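Local structure of genome packaging NTPase B204 (Sulfolobus turreted icosahedral virus 2, 4KFR) at residues Asp4-Leu9 with Glu121-Asn126; Ile102-Tyr107 with Leu135-Val140. The protein probably hydrolyses nucleoside triphosphates to drive packaging of the viral genome into the capsid. All blocks are in the same frame, centred on the assembly; numbering follows the deposited sequence.

Contact 1 (Asp4-Leu9 with Glu121-Asn126)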
ATOM      1  N   ASP A   4       3.063  10.865  -4.097  1.00 33.32           N
ATOM      2  CA  ASP A   4       3.166   9.926  -5.213  1.00 28.40           C
ATOM      3  C   ASP A   4       4.237   8.856  -5.022  1.00 26.58           C
ATOM      4  O   ASP A   4       4.645   8.199  -5.980  1.00 27.17           O
ATOM      5  CB  ASP A   4       3.278  10.628  -6.575  1.00 32.50           C
ATOM      6  CG  ASP A   4       4.459  11.573  -6.668  1.00 35.49           C
ATOM      7  OD1 ASP A   4       5.370  11.503  -5.818  1.00 35.49           O
ATOM      8  OD2 ASP A   4       4.471  12.389  -7.612  1.00 36.11           O
ATOM      9  N   ASP A   5       4.664   8.657  -3.777  1.00 26.68           N
ATOM     10  CA  ASP A   5       5.553   7.548  -3.446  1.00 25.03           C
ATOM     11  C   ASP A   5       4.806   6.220  -3.553  1.00 27.69           C
ATOM     12  O   ASP A   5       3.576   6.188  -3.511  1.00 22.20           O
ATOM     13  CB  ASP A   5       6.086   7.666  -2.018  1.00 34.00           C
ATOM     14  CG  ASP A   5       7.345   8.510  -1.920  1.00 36.85           C
ATOM     15  OD1 ASP A   5       7.968   8.799  -2.963  1.00 38.27           O
ATOM     16  OD2 ASP A   5       7.709   8.872  -0.785  1.00 40.18           O
ATOM     17  N   ILE A   6       5.566   5.139  -3.695  1.00 29.32           N
ATOM     18  CA  ILE A   6       5.059   3.776  -3.524  1.00 25.67           C
ATOM     19  C   ILE A   6       5.542   3.281  -2.172  1.00 25.72           C
ATOM     20  O   ILE A   6       6.745   3.213  -1.926  1.00 25.47           O
ATOM     21  CB  ILE A   6       5.569   2.823  -4.616  1.00 28.12           C
ATOM     22  CG1 ILE A   6       4.888   3.123  -5.949  1.00 24.95           C
ATOM     23  CG2 ILE A   6       5.333   1.352  -4.228  1.00 22.42           C
ATOM     24  CD1 ILE A   6       5.477   2.323  -7.107  1.00 29.06           C
ATOM     25  N   VAL A   7       4.592   2.967  -1.295  1.00 24.05           N
ATOM     26  CA  VAL A   7       4.885   2.507   0.058  1.00 23.68           C
ATOM     27  C   VAL A   7       4.317   1.107   0.208  1.00 23.65           C
ATOM     28  O   VAL A   7       3.185   0.841  -0.196  1.00 26.31           O
ATOM     29  CB  VAL A   7       4.239   3.411   1.128  1.00 26.44           C
ATOM     30  CG1 VAL A   7       4.488   2.849   2.548  1.00 23.25           C
ATOM     31  CG2 VAL A   7       4.761   4.846   1.004  1.00 27.12           C
ATOM     32  N   VAL A   8       5.119   0.212   0.764  1.00 20.03           N
ATOM     33  CA  VAL A   8       4.694  -1.161   1.004  1.00 22.31           C
ATOM     34  C   VAL A   8       4.678  -1.390   2.514  1.00 22.59           C
ATOM     35  O   VAL A   8       5.646  -1.058   3.200  1.00 23.54           O
ATOM     36  CB  VAL A   8       5.660  -2.159   0.339  1.00 21.38           C
ATOM     37  CG1 VAL A   8       5.146  -3.578   0.460  1.00 26.04           C
ATOM     38  CG2 VAL A   8       5.884  -1.787  -1.127  1.00 23.91           C
ATOM     39  N   LEU A   9       3.572  -1.925   3.029  1.00 20.48           N
ATOM     40  CA  LEU A   9       3.479  -2.298   4.445  1.00 19.86           C
ATOM     41  C   LEU A   9       3.432  -3.821   4.569  1.00 23.54           C
ATOM     42  O   LEU A   9       2.618  -4.472   3.908  1.00 25.91           O
ATOM     43  CB  LEU A   9       2.219  -1.714   5.093  1.00 21.37           C
ATOM     44  CG  LEU A   9       1.732  -0.294   4.828  1.00 26.25           C
ATOM     45  CD1 LEU A   9       0.487  -0.031   5.687  1.00 25.86           C
ATOM     46  CD2 LEU A   9       2.802   0.750   5.129  1.00 25.20           C
ATOM     47  N   GLU A 121       2.426  -0.040 -15.353  1.00 22.56           N
ATOM     48  CA  GLU A 121       2.294   1.410 -15.189  1.00 22.80           C
ATOM     49  C   GLU A 121       2.336   1.825 -13.717  1.00 25.80           C
ATOM     50  O   GLU A 121       2.925   2.849 -13.362  1.00 25.15           O
ATOM     51  CB  GLU A 121       1.005   1.888 -15.836  1.00 27.76           C
ATOM     52  CG  GLU A 121       0.906   3.379 -16.052  1.00 30.98           C
ATOM     53  CD  GLU A 121      -0.185   3.723 -17.050  1.00 35.57           C
ATOM     54  OE1 GLU A 121      -1.361   3.380 -16.797  1.00 24.65           O
ATOM     55  OE2 GLU A 121       0.140   4.314 -18.104  1.00 43.31           O
ATOM     56  N   ALA A 122       1.721   1.018 -12.864  1.00 20.44           N
ATOM     57  CA  ALA A 122       1.657   1.317 -11.440  1.00 20.20           C
ATOM     58  C   ALA A 122       3.020   1.199 -10.772  1.00 22.02           C
ATOM     59  O   ALA A 122       3.350   1.957  -9.860  1.00 26.59           O
ATOM     60  CB  ALA A 122       0.634   0.413 -10.755  1.00 23.16           C
ATOM     61  N   LEU A 123       3.827   0.260 -11.239  1.00 21.53           N
ATOM     62  CA  LEU A 123       5.132   0.064 -10.638  1.00 23.34           C
ATOM     63  C   LEU A 123       6.246   0.908 -11.272  1.00 30.79           C
ATOM     64  O   LEU A 123       7.205   1.288 -10.589  1.00 29.50           O
ATOM     65  CB  LEU A 123       5.493  -1.404 -10.668  1.00 25.00           C
ATOM     66  CG  LEU A 123       4.497  -2.266  -9.896  1.00 24.30           C
ATOM     67  CD1 LEU A 123       5.118  -3.615  -9.726  1.00 26.30           C
ATOM     68  CD2 LEU A 123       4.161  -1.642  -8.526  1.00 25.70           C
ATOM     69  N   HIS A 124       6.108   1.224 -12.558  1.00 26.00           N
ATOM     70  CA  HIS A 124       7.181   1.940 -13.277  1.00 31.45           C
ATOM     71  C   HIS A 124       6.876   3.377 -13.699  1.00 27.36           C
ATOM     72  O   HIS A 124       7.789   4.127 -14.040  1.00 33.52           O
ATOM     73  CB  HIS A 124       7.627   1.144 -14.510  1.00 31.78           C
ATOM     74  CG  HIS A 124       8.083  -0.244 -14.197  1.00 31.41           C
ATOM     75  ND1 HIS A 124       9.317  -0.515 -13.648  1.00 34.16           N
ATOM     76  CD2 HIS A 124       7.468  -1.440 -14.352  1.00 31.28           C
ATOM     77  CE1 HIS A 124       9.444  -1.819 -13.474  1.00 34.73           C
ATOM     78  NE2 HIS A 124       8.337  -2.404 -13.893  1.00 37.86           N
ATOM     79  N   ALA A 125       5.608   3.762 -13.697  1.00 30.40           N
ATOM     80  CA  ALA A 125       5.240   5.093 -14.153  1.00 24.05           C
ATOM     81  C   ALA A 125       4.126   5.709 -13.317  1.00 24.54           C
ATOM     82  O   ALA A 125       3.321   6.475 -13.831  1.00 26.46           O
ATOM     83  CB  ALA A 125       4.834   5.052 -15.634  1.00 32.20           C
ATOM     84  N   ASN A 126       4.076   5.386 -12.028  1.00 23.17           N
ATOM     85  CA  ASN A 126       2.971   5.866 -11.197  1.00 24.26           C
ATOM     86  C   ASN A 126       2.968   7.378 -11.000  1.00 21.81           C
ATOM     87  O   ASN A 126       1.913   7.990 -10.934  1.00 22.28           O
ATOM     88  CB  ASN A 126       2.962   5.164  -9.846  1.00 23.34           C
ATOM     89  CG  ASN A 126       4.102   5.595  -8.967  1.00 24.93           C
ATOM     90  OD1 ASN A 126       5.248   5.259  -9.224  1.00 28.32           O
ATOM     91  ND2 ASN A 126       3.792   6.344  -7.919  1.00 26.54           N
TER

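Contact 2 (Ile102-Tyr107 with Leu135-Val140)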
ATOM      1  N   ILE A 102      -4.205   0.058  -0.970  1.00 22.34           N
ATOM      2  CA  ILE A 102      -4.684  -1.298  -1.212  1.00 21.92           C
ATOM      3  C   ILE A 102      -4.496  -2.163   0.023  1.00 23.75           C
ATOM      4  O   ILE A 102      -3.370  -2.463   0.425  1.00 23.32           O
ATOM      5  CB  ILE A 102      -4.022  -1.916  -2.472  1.00 23.10           C
ATOM      6  CG1 ILE A 102      -4.403  -1.068  -3.693  1.00 20.88           C
ATOM      7  CG2 ILE A 102      -4.453  -3.376  -2.662  1.00 20.46           C
ATOM      8  CD1 ILE A 102      -3.655  -1.411  -4.931  1.00 24.23           C
ATOM      9  N   ASP A 103      -5.612  -2.559   0.625  1.00 21.04           N
ATOM     10  CA  ASP A 103      -5.569  -3.203   1.936  1.00 26.47           C
ATOM     11  C   ASP A 103      -4.914  -4.576   1.915  1.00 24.93           C
ATOM     12  O   ASP A 103      -4.240  -4.947   2.863  1.00 24.87           O
ATOM     13  CB  ASP A 103      -6.963  -3.271   2.576  1.00 28.34           C
ATOM     14  CG  ASP A 103      -6.912  -3.759   4.020  1.00 40.99           C
ATOM     15  OD1 ASP A 103      -6.514  -2.970   4.924  1.00 35.04           O
ATOM     16  OD2 ASP A 103      -7.258  -4.943   4.243  1.00 43.37           O
ATOM     17  N   GLU A 104      -5.116  -5.335   0.842  1.00 22.36           N
ATOM     18  CA  GLU A 104      -4.369  -6.578   0.667  1.00 25.53           C
ATOM     19  C   GLU A 104      -3.827  -6.666  -0.756  1.00 25.53           C
ATOM     20  O   GLU A 104      -4.538  -7.055  -1.684  1.00 23.95           O
ATOM     21  CB  GLU A 104      -5.217  -7.812   1.015  1.00 28.03           C
ATOM     22  CG  GLU A 104      -4.468  -9.145   0.871  1.00 29.30           C
ATOM     23  CD  GLU A 104      -3.025  -9.122   1.412  1.00 29.92           C
ATOM     24  OE1 GLU A 104      -2.088  -8.887   0.617  1.00 28.33           O
ATOM     25  OE2 GLU A 104      -2.813  -9.366   2.622  1.00 31.17           O
ATOM     26  N   ALA A 105      -2.556  -6.305  -0.899  1.00 24.82           N
ATOM     27  CA  ALA A 105      -1.907  -6.178  -2.199  1.00 23.85           C
ATOM     28  C   ALA A 105      -1.793  -7.478  -2.976  1.00 24.45           C
ATOM     29  O   ALA A 105      -1.687  -7.439  -4.203  1.00 25.80           O
ATOM     30  CB  ALA A 105      -0.514  -5.528  -2.040  1.00 21.55           C
ATOM     31  N   TYR A 106      -1.820  -8.624  -2.294  1.00 24.86           N
ATOM     32  CA  TYR A 106      -1.671  -9.884  -3.031  1.00 27.63           C
ATOM     33  C   TYR A 106      -2.780 -10.164  -4.046  1.00 27.55           C
ATOM     34  O   TYR A 106      -2.600 -10.962  -4.955  1.00 30.08           O
ATOM     35  CB  TYR A 106      -1.345 -11.105  -2.137  1.00 33.57           C
ATOM     36  CG  TYR A 106      -2.464 -11.700  -1.295  1.00 34.35           C
ATOM     37  CD1 TYR A 106      -3.677 -12.093  -1.860  1.00 38.88           C
ATOM     38  CD2 TYR A 106      -2.277 -11.933   0.064  1.00 40.21           C
ATOM     39  CE1 TYR A 106      -4.691 -12.653  -1.081  1.00 40.24           C
ATOM     40  CE2 TYR A 106      -3.286 -12.493   0.855  1.00 44.95           C
ATOM     41  CZ  TYR A 106      -4.490 -12.851   0.274  1.00 41.47           C
ATOM     42  OH  TYR A 106      -5.490 -13.412   1.050  1.00 41.17           O
ATOM     43  N   TYR A 107      -3.912  -9.485  -3.918  1.00 26.10           N
ATOM     44  CA  TYR A 107      -4.975  -9.656  -4.898  1.00 29.90           C
ATOM     45  C   TYR A 107      -4.619  -9.089  -6.269  1.00 31.10           C
ATOM     46  O   TYR A 107      -5.209  -9.480  -7.271  1.00 31.94           O
ATOM     47  CB  TYR A 107      -6.276  -9.032  -4.396  1.00 29.62           C
ATOM     48  CG  TYR A 107      -6.879  -9.834  -3.276  1.00 35.37           C
ATOM     49  CD1 TYR A 107      -7.391 -11.108  -3.510  1.00 44.21           C
ATOM     50  CD2 TYR A 107      -6.922  -9.336  -1.981  1.00 35.22           C
ATOM     51  CE1 TYR A 107      -7.938 -11.861  -2.479  1.00 44.22           C
ATOM     52  CE2 TYR A 107      -7.466 -10.078  -0.945  1.00 39.30           C
ATOM     53  CZ  TYR A 107      -7.972 -11.338  -1.199  1.00 47.48           C
ATOM     54  OH  TYR A 107      -8.509 -12.075  -0.168  1.00 50.21           O
ATOM     55  N   LEU A 135       0.610  -0.266  -0.580  1.00 22.55           N
ATOM     56  CA  LEU A 135       0.316  -1.685  -0.740  1.00 23.42           C
ATOM     57  C   LEU A 135       0.553  -2.409   0.576  1.00 23.72           C
ATOM     58  O   LEU A 135       1.686  -2.523   1.036  1.00 27.09           O
ATOM     59  CB  LEU A 135       1.210  -2.296  -1.819  1.00 25.36           C
ATOM     60  CG  LEU A 135       1.228  -1.538  -3.154  1.00 23.45           C
ATOM     61  CD1 LEU A 135       2.265  -2.124  -4.113  1.00 25.13           C
ATOM     62  CD2 LEU A 135      -0.159  -1.511  -3.798  1.00 20.88           C
ATOM     63  N   SER A 136      -0.517  -2.910   1.180  1.00 22.93           N
ATOM     64  CA  SER A 136      -0.401  -3.605   2.457  1.00 26.17           C
ATOM     65  C   SER A 136      -0.429  -5.104   2.201  1.00 25.77           C
ATOM     66  O   SER A 136      -1.198  -5.562   1.368  1.00 26.15           O
ATOM     67  CB  SER A 136      -1.552  -3.197   3.392  1.00 25.85           C
ATOM     68  OG  SER A 136      -1.313  -3.627   4.722  1.00 26.27           O
ATOM     69  N   THR A 137       0.410  -5.865   2.900  1.00 25.18           N
ATOM     70  CA  THR A 137       0.390  -7.324   2.751  1.00 25.73           C
ATOM     71  C   THR A 137       0.844  -8.052   4.017  1.00 23.68           C
ATOM     72  O   THR A 137       1.483  -7.462   4.887  1.00 23.87           O
ATOM     73  CB  THR A 137       1.221  -7.795   1.517  1.00 29.12           C
ATOM     74  OG1 THR A 137       0.784  -9.103   1.114  1.00 33.72           O
ATOM     75  CG2 THR A 137       2.713  -7.815   1.831  1.00 23.87           C
ATOM     76  N   GLN A 138       0.513  -9.339   4.124  1.00 27.10           N
ATOM     77  CA  GLN A 138       0.799 -10.100   5.343  1.00 26.94           C
ATOM     78  C   GLN A 138       2.192 -10.700   5.364  1.00 30.91           C
ATOM     79  O   GLN A 138       2.884 -10.645   6.374  1.00 31.08           O
ATOM     80  CB  GLN A 138      -0.234 -11.217   5.547  1.00 29.27           C
ATOM     81  CG  GLN A 138      -1.609 -10.709   5.904  1.00 32.54           C
ATOM     82  CD  GLN A 138      -2.663 -11.802   5.825  1.00 47.47           C
ATOM     83  OE1 GLN A 138      -2.532 -12.858   6.451  1.00 41.81           O
ATOM     84  NE2 GLN A 138      -3.701 -11.562   5.031  1.00 44.97           N
ATOM     85  N   ARG A 139       2.589 -11.285   4.240  1.00 30.16           N
ATOM     86  CA  ARG A 139       3.864 -11.976   4.132  1.00 33.07           C
ATOM     87  C   ARG A 139       4.683 -11.340   3.020  1.00 29.82           C
ATOM     88  O   ARG A 139       4.170 -11.115   1.922  1.00 26.63           O
ATOM     89  CB  ARG A 139       3.628 -13.453   3.819  1.00 32.18           C
ATOM     90  CG  ARG A 139       2.989 -14.223   4.975  1.00 43.54           C
ATOM     91  CD  ARG A 139       2.279 -15.475   4.480  1.00 45.40           C
ATOM     92  NE  ARG A 139       1.149 -15.144   3.610  1.00 45.33           N
ATOM     93  CZ  ARG A 139      -0.112 -15.037   4.023  1.00 49.28           C
ATOM     94  NH1 ARG A 139      -0.416 -15.247   5.298  1.00 52.50           N
ATOM     95  NH2 ARG A 139      -1.071 -14.726   3.157  1.00 51.55           N
ATOM     96  N   VAL A 140       5.949 -11.060   3.295  1.00 29.42           N
ATOM     97  CA  VAL A 140       6.780 -10.365   2.317  1.00 29.44           C
ATOM     98  C   VAL A 140       6.851 -11.084   0.965  1.00 26.35           C
ATOM     99  O   VAL A 140       6.925 -10.439  -0.075  1.00 30.89           O
ATOM    100  CB  VAL A 140       8.205 -10.095   2.862  1.00 36.38           C
ATOM    101  CG1 VAL A 140       8.983 -11.390   3.002  1.00 34.39           C
ATOM    102  CG2 VAL A 140       8.950  -9.123   1.953  1.00 33.05           C
TER
HETATM  103  O   HOH W   1      -3.975  -3.508   5.588  1.00 33.87           O

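Contact 1 (Asp4-Leu9 with Glu121-Asn126)
Asn-126 reaches across to the backbone of Asp-4, its ND2 giving a hydrogen bond of 2.8 Å to Asp-4 O. The bond is short but bent, 133° at the hydrogen. Asp-4 O lies close to the plane of the Asn-126 amide, whereas the donor stands tilted by 33° from the plane of the Asp-4 carbonyl. The other half of the contact is Ile-6, whose CG1-CD1 branch runs obliquely past the same amide, with CD1 3.6 Å from Asn-126 OD1. That methyl also comes to 3.5 Å from Ala-122 O and meets CD2 of Leu-123 more loosely at 4.4 Å. Ile-6 holds CG1 opposite its carbonyl carbon (chi1 -72°) and extends it at chi2, which carries CD1 out to the last turn of helix 117-124.

Around this shell, Asn-126 ND2 also donates to Leu-131 O, so the amide is held by the loop leading into strand 6-10 and by the first residue of strand 131-137. Ile-6 is fixed by backbone bonds to Asp-152 and Leu-153, and Asp-5 turns away to a salt bridge with Arg-127. The end of helix 117-124 packs on Ile-6, at the start of strand 6-10, and Asn-126 just after it holds the loop before the strand. Two acceptors share one amide nitrogen, which fixes the amide's rotation, while Ala-122 O is buried against a methyl without a polar partner.

Contact 2 (Ile102-Tyr107 with Leu135-Val140)
Glu-104 and Thr-137 meet through a hydrogen bond of 2.9 Å from Thr-137 OG1 to Glu-104 OE1. This oxygen takes the hydroxyl on its syn lone pair and the backbone N of Tyr-106 on its anti lone pair. With CG anti to the backbone N (chi1 -179°), Glu-104 lays it over the Tyr-106 ring centre, and a bend at chi2 swings the carboxylate toward Thr-137.

Packing is tight at the strand end. Ile-102 and Leu-135 lie side by side, CD1 to CD2 3.7 Å, and Ala-105 CB sits 3.7 Å from Leu-135 CB. Ser-136 N donates to Ile-102 O at 3.0 Å, and Ser-136 O receives a nearly straight 2.7 Å bond from Ala-105 N. Strands 98-102 and 131-137 are parallel neighbours, as in a P-loop NTPase core, and Ala-105 follows in the loop; Asp-103 and Glu-104 fit a Walker B acidic pair, and Ser-136 touches the probable Walker A loop. Here a water joins Asp-103 O and OD1 to Ser-136 OG, and OD1 also bonds Tyr-50 OH.

The outer side is looser. Gln-138 NE2 weakly bonds Glu-104 OE2 at 3.4 Å, and Arg-139 NH2 only approaches Tyr-106 CE2, its guanidinium being paired with Asp-142.

Strands 6-10 and 131-137 are neighbours in one sheet, and they bring the two contacts together: Leu-9 N and Leu-135 O, like Leu-9 O and Thr-137 N, are 2.8 Å apart and probably hydrogen-bonded. Both contacts are largely buried, with their centres about 13 Å apart. Contact 1 lies where strand 6-10 begins and joins it to a helix, resting on one amide and one isoleucine branch. Contact 2 lies where parallel strands 98-102 and 131-137 end, beside the presumed nucleotide site, and buries more than twice the surface. Its chemistry is more polar, since the strand ends there add a carboxylate, hydroxyls and a water beyond the apolar strand pair.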